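Local coordinates for protein TbpB (Actinobacillus pleuropneumoniae, PDB 3HOL) that probably binds host transferrin at the bacterial surface, as the lipoprotein part of a receptor used for iron acquisition, at residues 26-31 / 290-295; 305-310 / 318-323. All blocks are in the same frame, centred on the assembly; numbering follows the deposited sequence.

Interaction 1. Residues 26-31 / 290-295; sequences PALGYV and ELNNFG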
loop_
_atom_site.group_PDB
_atom_site.type_symbol
_atom_site.label_atom_id
_atom_site.label_comp_id
_atom_site.label_asym_id
_atom_site.label_seq_id
_atom_site.Cartn_x
_atom_site.Cartn_y
_atom_site.Cartn_z
ATOM N N PRO A 26 -4.293 -3.678 -5.972
ATOM C CA PRO A 26 -2.924 -3.377 -5.596
ATOM C C PRO A 26 -2.305 -4.553 -4.857
ATOM O O PRO A 26 -3.015 -5.308 -4.176
ATOM C CB PRO A 26 -3.082 -2.146 -4.678
ATOM C CG PRO A 26 -4.430 -2.368 -4.051
ATOM C CD PRO A 26 -5.248 -2.840 -5.240
ATOM N N ALA A 27 -0.995 -4.748 -5.012
ATOM C CA ALA A 27 -0.285 -5.761 -4.213
ATOM C C ALA A 27 1.187 -5.388 -4.129
ATOM O O ALA A 27 1.611 -4.554 -4.913
ATOM C CB ALA A 27 -0.409 -7.114 -4.889
ATOM N N LEU A 28 1.978 -6.003 -3.237
ATOM C CA LEU A 28 3.407 -5.686 -3.240
ATOM C C LEU A 28 3.979 -6.011 -4.609
ATOM O O LEU A 28 4.892 -5.328 -5.090
ATOM C CB LEU A 28 4.187 -6.390 -2.111
ATOM C CG LEU A 28 3.845 -5.910 -0.690
ATOM C CD1 LEU A 28 4.750 -6.616 0.336
ATOM C CD2 LEU A 28 4.000 -4.389 -0.568
ATOM N N GLY A 29 3.470 -7.080 -5.217
ATOM C CA GLY A 29 3.999 -7.523 -6.508
ATOM C C GLY A 29 3.148 -8.615 -7.133
ATOM O O GLY A 29 2.156 -9.060 -6.530
ATOM N N TYR A 30 3.509 -8.989 -8.366
ATOM C CA TYR A 30 2.839 -10.074 -9.077
ATOM C C TYR A 30 3.842 -10.894 -9.867
ATOM O O TYR A 30 4.846 -10.344 -10.359
ATOM C CB TYR A 30 1.831 -9.500 -10.072
ATOM C CG TYR A 30 0.570 -8.967 -9.403
ATOM C CD1 TYR A 30 -0.438 -9.835 -8.989
ATOM C CD2 TYR A 30 0.407 -7.591 -9.156
ATOM C CE1 TYR A 30 -1.607 -9.373 -8.375
ATOM C CE2 TYR A 30 -0.786 -7.112 -8.541
ATOM C CZ TYR A 30 -1.757 -8.005 -8.142
ATOM O OH TYR A 30 -2.916 -7.545 -7.549
ATOM N N VAL A 31 3.497 -12.160 -10.120
ATOM C CA VAL A 31 4.380 -13.044 -10.901
ATOM C C VAL A 31 3.546 -13.981 -11.778
ATOM O O VAL A 31 2.481 -14.420 -11.365
ATOM C CB VAL A 31 5.348 -13.858 -9.971
ATOM C CG1 VAL A 31 4.582 -14.604 -8.900
ATOM C CG2 VAL A 31 6.270 -14.835 -10.797
ATOM N N GLU A 290 5.658 0.559 10.730
ATOM C CA GLU A 290 4.840 0.877 9.567
ATOM C C GLU A 290 4.062 -0.340 9.115
ATOM O O GLU A 290 4.578 -1.457 9.146
ATOM C CB GLU A 290 5.748 1.367 8.428
ATOM C CG GLU A 290 6.373 2.696 8.684
ATOM C CD GLU A 290 5.361 3.825 8.860
ATOM O OE1 GLU A 290 4.235 3.826 8.249
ATOM O OE2 GLU A 290 5.718 4.758 9.598
ATOM N N LEU A 291 2.827 -0.127 8.682
ATOM C CA LEU A 291 2.032 -1.156 8.011
ATOM C C LEU A 291 2.040 -0.911 6.519
ATOM O O LEU A 291 2.003 0.240 6.086
ATOM C CB LEU A 291 0.563 -1.100 8.479
ATOM C CG LEU A 291 0.324 -1.577 9.912
ATOM C CD1 LEU A 291 -1.128 -1.221 10.363
ATOM C CD2 LEU A 291 0.641 -3.096 10.108
ATOM N N ASN A 292 2.049 -1.977 5.717
ATOM C CA ASN A 292 1.840 -1.791 4.281
ATOM C C ASN A 292 0.405 -1.348 3.967
ATOM O O ASN A 292 -0.578 -1.996 4.377
ATOM C CB ASN A 292 2.173 -3.081 3.531
ATOM C CG ASN A 292 3.634 -3.411 3.608
ATOM O OD1 ASN A 292 4.493 -2.509 3.646
ATOM N ND2 ASN A 292 3.948 -4.699 3.577
ATOM N N ASN A 293 0.266 -0.257 3.231
ATOM C CA ASN A 293 -1.086 0.199 2.886
ATOM C C ASN A 293 -1.065 0.883 1.520
ATOM O O ASN A 293 -0.083 1.582 1.198
ATOM C CB ASN A 293 -1.594 1.183 3.947
ATOM C CG ASN A 293 -3.064 1.510 3.756
ATOM O OD1 ASN A 293 -3.369 2.460 3.046
ATOM N ND2 ASN A 293 -3.963 0.676 4.290
ATOM N N PHE A 294 -2.114 0.677 0.710
ATOM C CA PHE A 294 -2.099 1.241 -0.631
ATOM C C PHE A 294 -3.013 2.451 -0.800
ATOM O O PHE A 294 -3.127 2.999 -1.884
ATOM C CB PHE A 294 -2.396 0.151 -1.663
ATOM C CG PHE A 294 -1.494 -1.034 -1.558
ATOM C CD1 PHE A 294 -0.155 -0.922 -1.906
ATOM C CD2 PHE A 294 -2.002 -2.271 -1.142
ATOM C CE1 PHE A 294 0.697 -2.042 -1.843
ATOM C CE2 PHE A 294 -1.181 -3.396 -1.065
ATOM C CZ PHE A 294 0.189 -3.278 -1.404
ATOM N N GLY A 295 -3.604 2.919 0.286
ATOM C CA GLY A 295 -4.516 4.068 0.198
ATOM C C GLY A 295 -5.962 3.758 0.581
ATOM O O GLY A 295 -6.820 4.606 0.478
#
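Phe294 lays one face of its ring against Pro26 and the backbone that follows. Pro26 CB stands 4.0 Å from the ring centroid and 27° off the normal, a CH-pi contact on the side of the ring where the Ala27 N also sits, displaced toward the rim. Phe294 CG, anti to its own carbonyl carbon (chi1 -54°), points the ring at residues 26-28, and its far atom CZ lies 3.6 Å from Ala27 C. There Leu28 takes over: its side chain runs at about a right angle to that of Phe294, CD2 being 4.1 Å from the ring's CZ. The other leucine branch, CD1, rests 3.8 Å from Asn292 ND2, while Pro110 touches Leu28, Asn292 and Phe294.

The loop that presents the phenylalanine is shaped by an Asx turn, in which Gly295 N donates to Asn293 OD1 over 2.8 Å from above the plane of the Asn293 side-chain amide. Residues 26-31 lead into the five-stranded sheet that contains strand 29-33, probably the handle of the N-lobe, and 290-295 belong to the C-lobe handle region. The contact is consistent with a joint between the two lobes, made here largely by non-regular chain. No hydrogen bond spans the two segments, so their direct attachment rests on van der Waals packing, the CH-pi contact included, and shape rather than directional bonding sets the fit.

Interaction 2. Residues 305-310 / 318-323; sequences KKIKLA and HTIEIN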
loop_
_atom_site.group_PDB
_atom_site.type_symbol
_atom_site.label_atom_id
_atom_site.label_comp_id
_atom_site.label_asym_id
_atom_site.label_seq_id
_atom_site.Cartn_x
_atom_site.Cartn_y
_atom_site.Cartn_z
ATOM N N LYS A 305 -1.306 -10.716 4.718
ATOM C CA LYS A 305 -2.721 -11.015 4.397
ATOM C C LYS A 305 -3.666 -9.808 4.612
ATOM O O LYS A 305 -3.598 -9.125 5.645
ATOM C CB LYS A 305 -3.199 -12.236 5.196
ATOM C CG LYS A 305 -4.663 -12.719 4.916
ATOM C CD LYS A 305 -4.861 -14.184 5.378
ATOM C CE LYS A 305 -6.313 -14.671 5.276
ATOM N NZ LYS A 305 -6.814 -14.864 3.873
ATOM N N LYS A 306 -4.536 -9.567 3.633
ATOM C CA LYS A 306 -5.477 -8.460 3.654
ATOM C C LYS A 306 -6.688 -8.763 4.542
ATOM O O LYS A 306 -7.355 -9.789 4.352
ATOM C CB LYS A 306 -5.959 -8.136 2.230
ATOM C CG LYS A 306 -4.950 -7.338 1.375
ATOM C CD LYS A 306 -5.404 -7.146 -0.072
ATOM C CE LYS A 306 -4.378 -6.284 -0.855
ATOM N NZ LYS A 306 -4.836 -5.948 -2.241
ATOM N N ILE A 307 -6.980 -7.874 5.482
ATOM C CA ILE A 307 -8.213 -7.936 6.272
ATOM C C ILE A 307 -9.108 -6.761 5.859
ATOM O O ILE A 307 -8.671 -5.611 5.902
ATOM C CB ILE A 307 -7.922 -7.890 7.796
ATOM C CG1 ILE A 307 -6.873 -8.944 8.174
ATOM C CG2 ILE A 307 -9.194 -8.064 8.602
ATOM C CD1 ILE A 307 -6.475 -8.950 9.654
ATOM N N LYS A 308 -10.325 -7.057 5.396
ATOM C CA LYS A 308 -11.266 -5.992 5.032
ATOM C C LYS A 308 -12.027 -5.565 6.288
ATOM O O LYS A 308 -12.731 -6.360 6.915
ATOM C CB LYS A 308 -12.232 -6.418 3.910
ATOM C CG LYS A 308 -11.580 -6.924 2.612
ATOM C CD LYS A 308 -11.456 -5.803 1.524
ATOM C CE LYS A 308 -10.694 -6.264 0.235
ATOM N NZ LYS A 308 -9.185 -6.072 0.230
ATOM N N LEU A 309 -11.846 -4.312 6.670
ATOM C CA LEU A 309 -12.466 -3.770 7.860
ATOM C C LEU A 309 -13.847 -3.232 7.501
ATOM O O LEU A 309 -14.024 -2.069 7.220
ATOM C CB LEU A 309 -11.568 -2.688 8.485
ATOM C CG LEU A 309 -10.147 -3.145 8.837
ATOM C CD1 LEU A 309 -9.311 -2.072 9.525
ATOM C CD2 LEU A 309 -10.190 -4.393 9.727
ATOM N N ALA A 310 -14.840 -4.099 7.516
ATOM C CA ALA A 310 -16.228 -3.662 7.321
ATOM C C ALA A 310 -17.086 -4.384 8.367
ATOM O O ALA A 310 -16.737 -5.464 8.824
ATOM C CB ALA A 310 -16.678 -3.965 5.897
ATOM N N HIS A 318 -12.514 -9.032 14.024
ATOM C CA HIS A 318 -12.163 -9.889 12.889
ATOM C C HIS A 318 -11.158 -10.905 13.372
ATOM O O HIS A 318 -10.162 -10.558 14.019
ATOM C CB HIS A 318 -11.597 -9.068 11.729
ATOM C CG HIS A 318 -12.536 -8.020 11.206
ATOM N ND1 HIS A 318 -12.624 -6.754 11.753
ATOM C CD2 HIS A 318 -13.412 -8.041 10.179
ATOM C CE1 HIS A 318 -13.515 -6.044 11.088
ATOM N NE2 HIS A 318 -13.998 -6.798 10.121
ATOM N N THR A 319 -11.447 -12.173 13.103
ATOM C CA THR A 319 -10.611 -13.267 13.569
ATOM C C THR A 319 -10.158 -13.988 12.330
ATOM O O THR A 319 -10.982 -14.549 11.613
ATOM C CB THR A 319 -11.414 -14.211 14.475
ATOM O OG1 THR A 319 -12.110 -13.426 15.441
ATOM C CG2 THR A 319 -10.505 -15.195 15.190
ATOM N N ILE A 320 -8.860 -13.921 12.049
ATOM C CA ILE A 320 -8.322 -14.393 10.774
ATOM C C ILE A 320 -7.063 -15.224 11.023
ATOM O O ILE A 320 -6.246 -14.852 11.858
ATOM C CB ILE A 320 -7.981 -13.197 9.811
ATOM C CG1 ILE A 320 -9.091 -12.123 9.792
ATOM C CG2 ILE A 320 -7.665 -13.695 8.419
ATOM C CD1 ILE A 320 -10.456 -12.543 9.192
ATOM N N GLU A 321 -6.935 -16.346 10.301
ATOM C CA GLU A 321 -5.755 -17.212 10.368
ATOM C C GLU A 321 -4.751 -16.763 9.339
ATOM O O GLU A 321 -5.076 -16.640 8.154
ATOM C CB GLU A 321 -6.097 -18.690 10.115
ATOM C CG GLU A 321 -6.118 -19.552 11.368
ATOM C CD GLU A 321 -7.380 -19.345 12.176
ATOM O OE1 GLU A 321 -7.470 -19.876 13.303
ATOM O OE2 GLU A 321 -8.295 -18.639 11.693
ATOM N N ILE A 322 -3.538 -16.494 9.807
ATOM C CA ILE A 322 -2.459 -16.013 8.944
ATOM C C ILE A 322 -1.186 -16.749 9.308
ATOM O O ILE A 322 -0.634 -16.544 10.395
ATOM C CB ILE A 322 -2.223 -14.469 9.064
ATOM C CG1 ILE A 322 -3.554 -13.693 9.069
ATOM C CG2 ILE A 322 -1.305 -13.998 7.945
ATOM C CD1 ILE A 322 -3.425 -12.167 9.265
ATOM N N ASN A 323 -0.729 -17.607 8.394
ATOM C CA ASN A 323 0.516 -18.365 8.577
ATOM C C ASN A 323 0.515 -19.154 9.910
ATOM O O ASN A 323 1.507 -19.147 10.662
ATOM C CB ASN A 323 1.759 -17.449 8.456
ATOM C CG ASN A 323 1.961 -16.882 7.031
ATOM O OD1 ASN A 323 2.967 -17.167 6.378
ATOM N ND2 ASN A 323 1.025 -16.065 6.566
#
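His318 NE2 makes a weak hydrogen bond to Ala310 O (3.3 Å, N-H...O 153°), with that oxygen near the plane of the imidazole at its edge. The bond closes one end of a two-layer beta packing in the C-lobe handle region: strand 305-308, paired with 299-302, lies over strand 315-322 of a different sheet. The axes of segments 305-308 and 318-322 come within 8.9 Å and run nearly antiparallel at 172°, but the strands meet through side chains and share no backbone hydrogen bond.

Leu309 sits at the centre of an inverse gamma turn and sends CD2 over a face of the imidazole, 4.2 Å from its centroid, in a CH-pi contact. The histidine is thus met both at its edge and over one face, which probably helps to limit the rotation of the ring. Farther along, Ile307 and Ile320 lie side by side, pointing opposite ways, with Ile307 CD1 4.1 Å from Ile320 CG1. Ile322, which also packs on Ile302 and Met327, continues this apolar layer, its CD1 4.5 Å from Ile307 CD1.

Lys305 covers the other end with its hydrocarbon chain, beginning with CB, 3.8 Å from Ile322 CG2. Its CG is anti to the backbone N (chi1 -177°), which directs the chain across Ile322 and on toward Ile320; the last methylene, Lys305 CE, comes to rest 3.6 Å from Ile320 CG2.

In the fold
Interaction 1 bridges 26-31, which enters the five-stranded sheet that contains strand 29-33, to the loop between strands 287-290 and 299-302; interaction 2 follows in series, a local contact within the C-lobe handle region. Their centres are about 15 Å apart, interaction 1 lying close to the centre of the chain. The short two-stranded sheet 299-302/305-308 comes directly after the loop of interaction 1 and forms one layer of interaction 2. Interactions 1 and 2 also touch, through a probable hydrogen bond of 2.7 Å from Lys306 NZ to Pro26 O. Strand 305-308 thus turns Ile307 to the sheet of strand 315-322, and Lys306 reaches the N-terminal segment, consistent with a joint between the lobes.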